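Local coordinates for tyrosine recombinase XerH (Helicobacter pylori, PDB 5JK0), which cuts and rejoins DNA at specific sites as a tyrosine recombinase, contributing to chromosome segregation in Helicobacter pylori, at residues E179-F184 / I207-G212; R198-L203 / C277-S282; R202-I207 / N216-L221. All coordinates share one frame; numbering follows the deposited sequence.

Contact 1: E179-F184 / I207-G212; sequences EELEKF and IIVFTG
Leu181 and Phe184 of helix 178-190 meet Val209 of helix 198-211 in a small, wholly apolar contact between two helices of the recombinase domain. The backbones stand well apart, with 8.6 Å between the CA atoms of Leu181 and Val209, so the gap is bridged by side chains alone. No hydrogen bond crosses it.

The closer touch is at the ring of Phe184. Val209 CG2 comes to the rim of the ring, near its plane, and lies 3.7 Å from Phe184 CE2. Two torsions set this up: Phe184 carries CG anti to its backbone N (chi1 179°), and Val209 has CG1 in the corresponding place (chi1 174°), which turns CG2 to the phenylalanine. Leu181 reaches the same valine from one helical turn earlier, its CD2 lying a looser 4.5 Å from Val209 CG1. A short branched residue suits this place because it offers two methyls close to its helix, while the long phenylalanine and leucine span the distance from the other side.

Helix 309-324 shares the interface: Leu312 touches both Phe184 and Val209, and Leu319 packs on Leu181. Trp360 of the second subunit packs on Leu181 and Val209 as well, and its ring nitrogen gives a hydrogen bond to Phe210 O. Just beyond, Gly212 leaves the helix with positive phi, a backbone shape that favours glycine, and its carbonyl accepts a hydrogen bond from Arg313, a predicted active-site residue. This is helical core packing of a tyrosine recombinase catalytic domain, near the predicted active site, with the side chain of Val209 about 9 Å from that of Arg313, and reached by the C-terminal part of a partner subunit.

Contact 2: R198-L203 / C277-S282; sequences RARNRL and CNQKGS. With nucleotides of chain H.
Arg200 runs out from helix 198-211 with its first side-chain torsion fully extended (chi1 179°) and then bends at chi3 (63°), which swings its guanidinium toward Cys277 O and the DNA backbone beside it. Gln279 bends too, at chi2 (-59°), and this brings its amide to the same phosphate, that of DG4 of chain H.

Arginine suits the place because its flat head can serve several acceptors together. NH1 of Arg200 donates to Cys277 O at 2.8 Å, the one hydrogen bond joining the two segments, with the oxygen tilted somewhat from the guanidinium plane. NH2 of Arg200 reaches DG4 OP2 at 2.7 Å, and NH1 adds a weak bond to that same oxygen. On the helix side, Arg200 NE gives a nearly straight bond of 3.0 Å to Asn201 OD1, which lies in the guanidinium plane and helps fix the head's rotation. Gln279 NE2 completes the grip on DG4 OP2 at 2.9 Å, while Gln279 N holds DG4 OP1 at 3.1 Å. The cationic arginine would be expected to offset the phosphate's negative charge, and the uncharged amide adds a further N-H donor to the same oxygen.

The loop is shaped for this. Asn278 N bonds to Ser282 O, Asn278 ND2 bonds to Ser282 OG, and Asn278 OD1 receives weak bonds from Lys280 N and Gly281 N. Gly281, with positive phi, fits a turn where any side chain would strike the preceding carbonyl oxygen.

Tyr288 of helix 286-300 supports the group: its hydroxyl is hydrogen-bonded to Asn201 ND2 and, weakly, to Arg200 NH2. Trp261 of helix 255-264 packs on the arginine chain. In sequence, loop 277-282 follows helix 255-264 and precedes helix 286-300, and it faces the beginning of helix 198-211.

Contact 3: R202-I207 / N216-L221; sequences RLLIKI and NEALQL. With nucleotides of chain G.
Leu204 is the main bump here: it projects from helix 198-211 toward the short helix 215-219, and its two methyls fall on two consecutive residues, Ala218 and Leu219. CD1 of Leu204 rests 3.9 Å from Ala218 CB, and CD2 of Leu204 lies 4.0 Å from Leu219 CD2. A chi1 of 175° carries CG across, and chi2 (59°) then turns CD1 to Ala218 and CD2 to Leu219.

Alanine suits the facing position. Its single methyl makes a low surface over which Leu204 CD1 sits, while CD2 lies against the end of Leu219, and the CA atoms of Leu204 and Ala218 come within 7.0 Å of each other. The first bond of the Leu219 side chain points away from helix 198-211, but its CD2 branch comes round to meet Leu204 CD2 at a slant. One turn along, a second and looser meeting occurs between Ile207 CG2 and Leu221 CD1, 4.4 Å apart; Leu221 already lies beyond the end of helix 215-219.

In the fold of the tyrosine recombinase catalytic domain, the turn between these helices carries Arg214, predicted to be an active-site residue, whose side chain is about 7 Å from that of Ala218. The N-terminal start of the short helix meets DNA: the backbone N of Asn216 donates to OP1 of DT22 of chain G over 2.9 Å with an N-H...O angle of 168°. The amide dipoles of a helix start probably favour such a phosphate.

Around the hydrophobic bumps, Leu289 of helix 286-300 and Phe276 press on Leu204, and Met213 touches Ala218. Glu217, on another side of the short helix, is long enough to reach Arg245 in a salt bridge, while the same carboxylate oxygen, OE1, accepts a hydrogen bond from the backbone N of Arg214.

Overall arrangement
All three contacts use helix 198-211, which meets a different partner at successive levels. Contact 2 takes its beginning and contact 1 its end, while contact 3, between them, shares residues with both. Contacts 1 and 3 are apolar core, and they touch each other through Ile208 on Ala218 and Phe184 on Ile205. Contact 2, about 20 Å from contact 1 between centres, is polar: its groups are largely buried against the DNA backbone, where phosphate oxygens call for donors. Contact 3 is apolar, though Asn216 in the same short segment donates to a phosphate. Contact 1 differs again, since a second protein subunit packs against it.

Contact 1: E179-F184 / I207-G212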
loop_
_atom_site.group_PDB
_atom_site.type_symbol
_atom_site.label_atom_id
_atom_site.label_comp_id
_atom_site.label_asym_id
_atom_site.label_seq_id
_atom_site.Cartn_x
_atom_site.Cartn_y
_atom_site.Cartn_z
ATOM N N GLU D 179 21.013 11.259 27.182
ATOM C CA GLU D 179 22.420 11.591 27.392
ATOM C C GLU D 179 22.874 12.717 26.467
ATOM O O GLU D 179 23.627 13.602 26.875
ATOM C CB GLU D 179 23.298 10.356 27.184
ATOM N N GLU D 180 22.412 12.677 25.221
ATOM C CA GLU D 180 22.758 13.697 24.236
ATOM C C GLU D 180 22.073 15.025 24.548
ATOM O O GLU D 180 22.625 16.095 24.284
ATOM C CB GLU D 180 22.391 13.227 22.827
ATOM C CG GLU D 180 23.251 12.083 22.308
ATOM C CD GLU D 180 22.724 11.490 21.013
ATOM O OE1 GLU D 180 21.540 11.720 20.688
ATOM O OE2 GLU D 180 23.496 10.792 20.321
ATOM N N LEU D 181 20.869 14.951 25.108
ATOM C CA LEU D 181 20.134 16.146 25.512
ATOM C C LEU D 181 20.854 16.869 26.647
ATOM O O LEU D 181 20.849 18.099 26.715
ATOM C CB LEU D 181 18.708 15.787 25.934
ATOM C CG LEU D 181 17.677 15.599 24.819
ATOM C CD1 LEU D 181 16.422 14.926 25.356
ATOM C CD2 LEU D 181 17.332 16.934 24.182
ATOM N N GLU D 182 21.470 16.096 27.536
ATOM C CA GLU D 182 22.226 16.659 28.648
ATOM C C GLU D 182 23.441 17.431 28.144
ATOM O O GLU D 182 23.758 18.507 28.651
ATOM C CB GLU D 182 22.665 15.554 29.612
ATOM N N LYS D 183 24.112 16.877 27.140
ATOM C CA LYS D 183 25.292 17.510 26.562
ATOM C C LYS D 183 24.927 18.786 25.810
ATOM O O LYS D 183 25.719 19.725 25.742
ATOM C CB LYS D 183 26.016 16.539 25.628
ATOM N N PHE D 184 23.722 18.813 25.249
ATOM C CA PHE D 184 23.257 19.974 24.500
ATOM C C PHE D 184 22.943 21.143 25.428
ATOM O O PHE D 184 23.272 22.289 25.127
ATOM C CB PHE D 184 22.023 19.618 23.666
ATOM C CG PHE D 184 21.470 20.774 22.881
ATOM C CD1 PHE D 184 22.075 21.181 21.702
ATOM C CD2 PHE D 184 20.345 21.453 23.320
ATOM C CE1 PHE D 184 21.568 22.244 20.978
ATOM C CE2 PHE D 184 19.834 22.517 22.600
ATOM C CZ PHE D 184 20.447 22.912 21.427
ATOM N N ILE D 207 13.740 27.187 26.536
ATOM C CA ILE D 207 12.293 27.022 26.643
ATOM C C ILE D 207 11.794 26.002 25.619
ATOM O O ILE D 207 10.910 25.194 25.910
ATOM C CB ILE D 207 11.558 28.366 26.455
ATOM C CG1 ILE D 207 11.852 29.301 27.629
ATOM C CG2 ILE D 207 10.057 28.151 26.332
ATOM C CD1 ILE D 207 11.178 30.651 27.523
ATOM N N ILE D 208 12.383 26.031 24.428
ATOM C CA ILE D 208 12.046 25.078 23.375
ATOM C C ILE D 208 12.424 23.652 23.771
ATOM O O ILE D 208 11.646 22.718 23.578
ATOM C CB ILE D 208 12.742 25.440 22.047
ATOM C CG1 ILE D 208 12.203 26.768 21.513
ATOM C CG2 ILE D 208 12.544 24.338 21.016
ATOM C CD1 ILE D 208 12.769 27.158 20.168
ATOM N N VAL D 209 13.619 23.493 24.333
ATOM C CA VAL D 209 14.112 22.178 24.731
ATOM C C VAL D 209 13.224 21.525 25.788
ATOM O O VAL D 209 12.876 20.348 25.678
ATOM C CB VAL D 209 15.555 22.261 25.274
ATOM C CG1 VAL D 209 16.003 20.910 25.815
ATOM C CG2 VAL D 209 16.505 22.746 24.190
ATOM N N PHE D 210 12.845 22.296 26.802
ATOM C CA PHE D 210 12.110 21.753 27.939
ATOM C C PHE D 210 10.614 21.570 27.677
ATOM O O PHE D 210 9.982 20.700 28.274
ATOM C CB PHE D 210 12.304 22.647 29.167
ATOM C CG PHE D 210 13.690 22.594 29.745
ATOM C CD1 PHE D 210 14.225 21.395 30.186
ATOM C CD2 PHE D 210 14.450 23.746 29.865
ATOM C CE1 PHE D 210 15.498 21.343 30.723
ATOM C CE2 PHE D 210 15.724 23.701 30.401
ATOM C CZ PHE D 210 16.248 22.498 30.831
ATOM N N THR D 211 10.048 22.385 26.792
ATOM C CA THR D 211 8.615 22.314 26.516
ATOM C C THR D 211 8.315 21.582 25.212
ATOM O O THR D 211 7.281 20.928 25.082
ATOM C CB THR D 211 7.981 23.719 26.453
ATOM O OG1 THR D 211 8.611 24.486 25.419
ATOM C CG2 THR D 211 8.143 24.436 27.785
ATOM N N GLY D 212 9.219 21.697 24.247
ATOM C CA GLY D 212 9.049 21.034 22.968
ATOM C C GLY D 212 8.085 21.756 22.046
ATOM O O GLY D 212 7.561 21.165 21.105
#

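Contact 2: R198-L203 / C277-S282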
loop_
_atom_site.group_PDB
_atom_site.type_symbol
_atom_site.label_atom_id
_atom_site.label_comp_id
_atom_site.label_asym_id
_atom_site.label_seq_id
_atom_site.Cartn_x
_atom_site.Cartn_y
_atom_site.Cartn_z
ATOM N N ARG D 198 23.210 37.083 24.219
ATOM C CA ARG D 198 23.403 35.856 24.989
ATOM C C ARG D 198 22.211 35.531 25.886
ATOM O O ARG D 198 21.750 34.391 25.923
ATOM C CB ARG D 198 24.673 35.943 25.837
ATOM C CG ARG D 198 25.027 34.636 26.526
ATOM C CD ARG D 198 26.419 34.680 27.131
ATOM N NE ARG D 198 26.827 33.371 27.632
ATOM C CZ ARG D 198 26.662 32.965 28.886
ATOM N NH1 ARG D 198 27.063 31.755 29.251
ATOM N NH2 ARG D 198 26.100 33.770 29.777
ATOM N N ALA D 199 21.718 36.534 26.605
ATOM C CA ALA D 199 20.587 36.343 27.507
ATOM C C ALA D 199 19.329 35.940 26.743
ATOM O O ALA D 199 18.617 35.018 27.140
ATOM C CB ALA D 199 20.334 37.609 28.313
ATOM N N ARG D 200 19.069 36.637 25.642
ATOM C CA ARG D 200 17.881 36.395 24.833
ATOM C C ARG D 200 17.896 35.017 24.179
ATOM O O ARG D 200 16.911 34.281 24.237
ATOM C CB ARG D 200 17.750 37.473 23.755
ATOM C CG ARG D 200 16.554 37.297 22.835
ATOM C CD ARG D 200 16.667 38.213 21.630
ATOM N NE ARG D 200 17.834 37.886 20.815
ATOM C CZ ARG D 200 18.287 38.640 19.819
ATOM N NH1 ARG D 200 17.673 39.774 19.510
ATOM N NH2 ARG D 200 19.357 38.260 19.133
ATOM N N ASN D 201 19.018 34.676 23.554
ATOM C CA ASN D 201 19.126 33.428 22.807
ATOM C C ASN D 201 19.124 32.193 23.700
ATOM O O ASN D 201 18.518 31.178 23.357
ATOM C CB ASN D 201 20.385 33.440 21.940
ATOM C CG ASN D 201 20.321 34.481 20.839
ATOM O OD1 ASN D 201 19.459 35.360 20.851
ATOM N ND2 ASN D 201 21.236 34.389 19.881
ATOM N N ARG D 202 19.801 32.275 24.842
ATOM C CA ARG D 202 19.829 31.156 25.776
ATOM C C ARG D 202 18.433 30.858 26.310
ATOM O O ARG D 202 18.020 29.702 26.370
ATOM C CB ARG D 202 20.787 31.432 26.935
ATOM C CG ARG D 202 22.255 31.285 26.574
ATOM C CD ARG D 202 23.099 31.055 27.815
ATOM N NE ARG D 202 22.976 32.150 28.773
ATOM C CZ ARG D 202 23.410 32.093 30.027
ATOM N NH1 ARG D 202 23.261 33.137 30.831
ATOM N NH2 ARG D 202 23.992 30.991 30.480
ATOM N N LEU D 203 17.708 31.907 26.687
ATOM C CA LEU D 203 16.351 31.754 27.198
ATOM C C LEU D 203 15.419 31.182 26.134
ATOM O O LEU D 203 14.575 30.339 26.428
ATOM C CB LEU D 203 15.813 33.095 27.703
ATOM C CG LEU D 203 14.377 33.099 28.232
ATOM C CD1 LEU D 203 14.226 32.136 29.401
ATOM C CD2 LEU D 203 13.955 34.503 28.634
ATOM N N CYS D 277 12.613 39.645 20.671
ATOM C CA CYS D 277 12.605 40.610 19.580
ATOM C C CYS D 277 14.001 40.849 19.018
ATOM O O CYS D 277 15.003 40.614 19.695
ATOM C CB CYS D 277 12.003 41.936 20.048
ATOM S SG CYS D 277 12.945 42.764 21.353
ATOM N N ASN D 278 14.059 41.316 17.775
ATOM C CA ASN D 278 15.326 41.686 17.159
ATOM C C ASN D 278 15.776 43.066 17.625
ATOM O O ASN D 278 15.184 43.642 18.537
ATOM C CB ASN D 278 15.219 41.642 15.630
ATOM C CG ASN D 278 14.029 42.425 15.097
ATOM O OD1 ASN D 278 13.598 43.414 15.692
ATOM N ND2 ASN D 278 13.491 41.979 13.967
ATOM N N GLN D 279 16.818 43.596 16.995
ATOM C CA GLN D 279 17.353 44.899 17.374
ATOM C C GLN D 279 16.405 46.026 16.978
ATOM O O GLN D 279 16.456 47.119 17.542
ATOM C CB GLN D 279 18.727 45.118 16.737
ATOM C CG GLN D 279 19.717 43.992 16.995
ATOM C CD GLN D 279 19.977 43.765 18.473
ATOM O OE1 GLN D 279 19.982 44.706 19.267
ATOM N NE2 GLN D 279 20.193 42.510 18.849
ATOM N N LYS D 280 15.540 45.751 16.007
ATOM C CA LYS D 280 14.589 46.743 15.522
ATOM C C LYS D 280 13.293 46.729 16.334
ATOM O O LYS D 280 12.479 47.645 16.230
ATOM C CB LYS D 280 14.285 46.509 14.040
ATOM N N GLY D 281 13.104 45.687 17.140
ATOM C CA GLY D 281 11.956 45.608 18.026
ATOM C C GLY D 281 10.908 44.594 17.602
ATOM O O GLY D 281 10.074 44.177 18.406
ATOM N N SER D 282 10.952 44.206 16.332
ATOM C CA SER D 282 10.014 43.233 15.780
ATOM C C SER D 282 10.436 41.800 16.100
ATOM O O SER D 282 11.489 41.577 16.694
ATOM C CB SER D 282 9.887 43.429 14.270
ATOM O OG SER D 282 11.120 43.847 13.713
ATOM P P DG H 4 19.500 40.474 15.835
ATOM O OP1 DG H 4 18.420 41.422 15.485
ATOM O OP2 DG H 4 19.727 40.115 17.253
ATOM O "O5'" DG H 4 19.300 39.115 15.009
ATOM C "C5'" DG H 4 18.212 38.972 14.095
ATOM C "C4'" DG H 4 18.492 39.695 12.787
ATOM O "O4'" DG H 4 19.833 39.398 12.343
ATOM C "C3'" DG H 4 17.611 39.280 11.626
ATOM O "O3'" DG H 4 16.387 40.002 11.657
ATOM C "C2'" DG H 4 18.458 39.668 10.415
ATOM C "C1'" DG H 4 19.896 39.509 10.932
ATOM N N9 DG H 4 20.593 38.338 10.400
ATOM C C8 DG H 4 21.203 37.340 11.122
ATOM N N7 DG H 4 21.754 36.421 10.378
ATOM C C5 DG H 4 21.496 36.834 9.077
ATOM C C6 DG H 4 21.850 36.236 7.844
ATOM O O6 DG H 4 22.480 35.188 7.652
ATOM N N1 DG H 4 21.393 36.982 6.759
ATOM C C2 DG H 4 20.684 38.156 6.855
ATOM N N2 DG H 4 20.328 38.731 5.696
ATOM N N3 DG H 4 20.348 38.728 8.004
ATOM C C4 DG H 4 20.784 38.015 9.072
#

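Contact 3: R202-I207 / N216-L221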
loop_
_atom_site.group_PDB
_atom_site.type_symbol
_atom_site.label_atom_id
_atom_site.label_comp_id
_atom_site.label_asym_id
_atom_site.label_seq_id
_atom_site.Cartn_x
_atom_site.Cartn_y
_atom_site.Cartn_z
ATOM N N ARG D 202 19.801 32.275 24.842
ATOM C CA ARG D 202 19.829 31.156 25.776
ATOM C C ARG D 202 18.433 30.858 26.310
ATOM O O ARG D 202 18.020 29.702 26.370
ATOM C CB ARG D 202 20.787 31.432 26.935
ATOM C CG ARG D 202 22.255 31.285 26.574
ATOM C CD ARG D 202 23.099 31.055 27.815
ATOM N NE ARG D 202 22.976 32.150 28.773
ATOM C CZ ARG D 202 23.410 32.093 30.027
ATOM N NH1 ARG D 202 23.261 33.137 30.831
ATOM N NH2 ARG D 202 23.992 30.991 30.480
ATOM N N LEU D 203 17.708 31.907 26.687
ATOM C CA LEU D 203 16.351 31.754 27.198
ATOM C C LEU D 203 15.419 31.182 26.134
ATOM O O LEU D 203 14.575 30.339 26.428
ATOM C CB LEU D 203 15.813 33.095 27.703
ATOM C CG LEU D 203 14.377 33.099 28.232
ATOM C CD1 LEU D 203 14.226 32.136 29.401
ATOM C CD2 LEU D 203 13.955 34.503 28.634
ATOM N N LEU D 204 15.584 31.640 24.897
ATOM C CA LEU D 204 14.741 31.200 23.789
ATOM C C LEU D 204 14.896 29.709 23.508
ATOM O O LEU D 204 13.907 28.986 23.379
ATOM C CB LEU D 204 15.064 32.003 22.525
ATOM C CG LEU D 204 14.351 31.581 21.239
ATOM C CD1 LEU D 204 12.842 31.668 21.405
ATOM C CD2 LEU D 204 14.811 32.431 20.065
ATOM N N ILE D 205 16.141 29.256 23.415
ATOM C CA ILE D 205 16.434 27.869 23.070
ATOM C C ILE D 205 16.070 26.909 24.201
ATOM O O ILE D 205 15.534 25.830 23.954
ATOM C CB ILE D 205 17.922 27.694 22.697
ATOM C CG1 ILE D 205 18.262 28.556 21.480
ATOM C CG2 ILE D 205 18.243 26.235 22.412
ATOM C CD1 ILE D 205 19.675 28.382 20.974
ATOM N N LYS D 206 16.341 27.309 25.440
ATOM C CA LYS D 206 16.062 26.448 26.588
ATOM C C LYS D 206 14.569 26.172 26.759
ATOM O O LYS D 206 14.178 25.052 27.089
ATOM C CB LYS D 206 16.630 27.055 27.870
ATOM C CG LYS D 206 18.141 26.954 27.966
ATOM C CD LYS D 206 18.634 27.119 29.392
ATOM C CE LYS D 206 20.150 27.013 29.448
ATOM N NZ LYS D 206 20.631 26.419 30.725
ATOM N N ILE D 207 13.740 27.187 26.536
ATOM C CA ILE D 207 12.293 27.022 26.643
ATOM C C ILE D 207 11.794 26.002 25.619
ATOM O O ILE D 207 10.910 25.194 25.910
ATOM C CB ILE D 207 11.558 28.366 26.455
ATOM C CG1 ILE D 207 11.852 29.301 27.629
ATOM C CG2 ILE D 207 10.057 28.151 26.332
ATOM C CD1 ILE D 207 11.178 30.651 27.523
ATOM N N ASN D 216 7.773 28.758 15.776
ATOM C CA ASN D 216 6.936 29.949 15.700
ATOM C C ASN D 216 6.185 30.216 17.002
ATOM O O ASN D 216 5.871 31.365 17.321
ATOM C CB ASN D 216 5.945 29.832 14.542
ATOM C CG ASN D 216 5.155 31.108 14.322
ATOM O OD1 ASN D 216 5.679 32.096 13.807
ATOM N ND2 ASN D 216 3.886 31.093 14.713
ATOM N N GLU D 217 5.899 29.155 17.750
ATOM C CA GLU D 217 5.232 29.290 19.040
ATOM C C GLU D 217 6.121 30.016 20.047
ATOM O O GLU D 217 5.646 30.845 20.822
ATOM C CB GLU D 217 4.831 27.918 19.588
ATOM C CG GLU D 217 3.733 27.227 18.795
ATOM C CD GLU D 217 3.333 25.892 19.392
ATOM O OE1 GLU D 217 4.226 25.151 19.852
ATOM O OE2 GLU D 217 2.122 25.587 19.407
ATOM N N ALA D 218 7.411 29.701 20.027
ATOM C CA ALA D 218 8.364 30.331 20.934
ATOM C C ALA D 218 8.652 31.770 20.522
ATOM O O ALA D 218 8.850 32.641 21.368
ATOM C CB ALA D 218 9.655 29.527 20.987
ATOM N N LEU D 219 8.667 32.013 19.215
ATOM C CA LEU D 219 8.988 33.331 18.681
ATOM C C LEU D 219 7.844 34.327 18.870
ATOM O O LEU D 219 8.052 35.539 18.810
ATOM C CB LEU D 219 9.347 33.229 17.197
ATOM C CG LEU D 219 10.618 32.446 16.855
ATOM C CD1 LEU D 219 10.776 32.310 15.349
ATOM C CD2 LEU D 219 11.836 33.115 17.467
ATOM N N GLN D 220 6.639 33.814 19.095
ATOM C CA GLN D 220 5.464 34.668 19.247
ATOM C C GLN D 220 4.981 34.747 20.694
ATOM O O GLN D 220 3.889 35.251 20.963
ATOM C CB GLN D 220 4.330 34.174 18.347
ATOM C CG GLN D 220 4.513 34.521 16.881
ATOM C CD GLN D 220 4.449 36.017 16.630
ATOM O OE1 GLN D 220 3.524 36.696 17.078
ATOM N NE2 GLN D 220 5.442 36.540 15.918
ATOM N N LEU D 221 5.793 34.249 21.621
ATOM C CA LEU D 221 5.452 34.300 23.040
ATOM C C LEU D 221 5.357 35.736 23.537
ATOM O O LEU D 221 6.147 36.593 23.142
ATOM C CB LEU D 221 6.480 33.530 23.871
ATOM C CG LEU D 221 6.433 32.004 23.791
ATOM C CD1 LEU D 221 7.473 31.393 24.716
ATOM C CD2 LEU D 221 5.041 31.495 24.134
ATOM P P DT G 22 6.947 26.686 12.384
ATOM O OP1 DT G 22 7.048 26.696 13.860
ATOM O OP2 DT G 22 6.869 27.964 11.643
ATOM O "O5'" DT G 22 8.176 25.850 11.792
ATOM C "C5'" DT G 22 8.398 24.517 12.227
ATOM C "C4'" DT G 22 9.448 23.832 11.370
ATOM O "O4'" DT G 22 9.057 23.894 9.975
ATOM C "C3'" DT G 22 10.855 24.432 11.454
ATOM O "O3'" DT G 22 11.803 23.394 11.680
ATOM C "C2'" DT G 22 11.048 25.097 10.089
ATOM C "C1'" DT G 22 10.175 24.237 9.193
ATOM N N1 DT G 22 9.696 24.949 7.976
ATOM C C2 DT G 22 10.015 24.455 6.732
ATOM O O2 DT G 22 10.682 23.449 6.565
ATOM N N3 DT G 22 9.526 25.187 5.683
ATOM C C4 DT G 22 8.763 26.339 5.753
ATOM O O4 DT G 22 8.367 26.926 4.751
ATOM C C5 DT G 22 8.465 26.802 7.087
ATOM C C7 DT G 22 7.646 28.043 7.289
ATOM C C6 DT G 22 8.943 26.095 8.120
#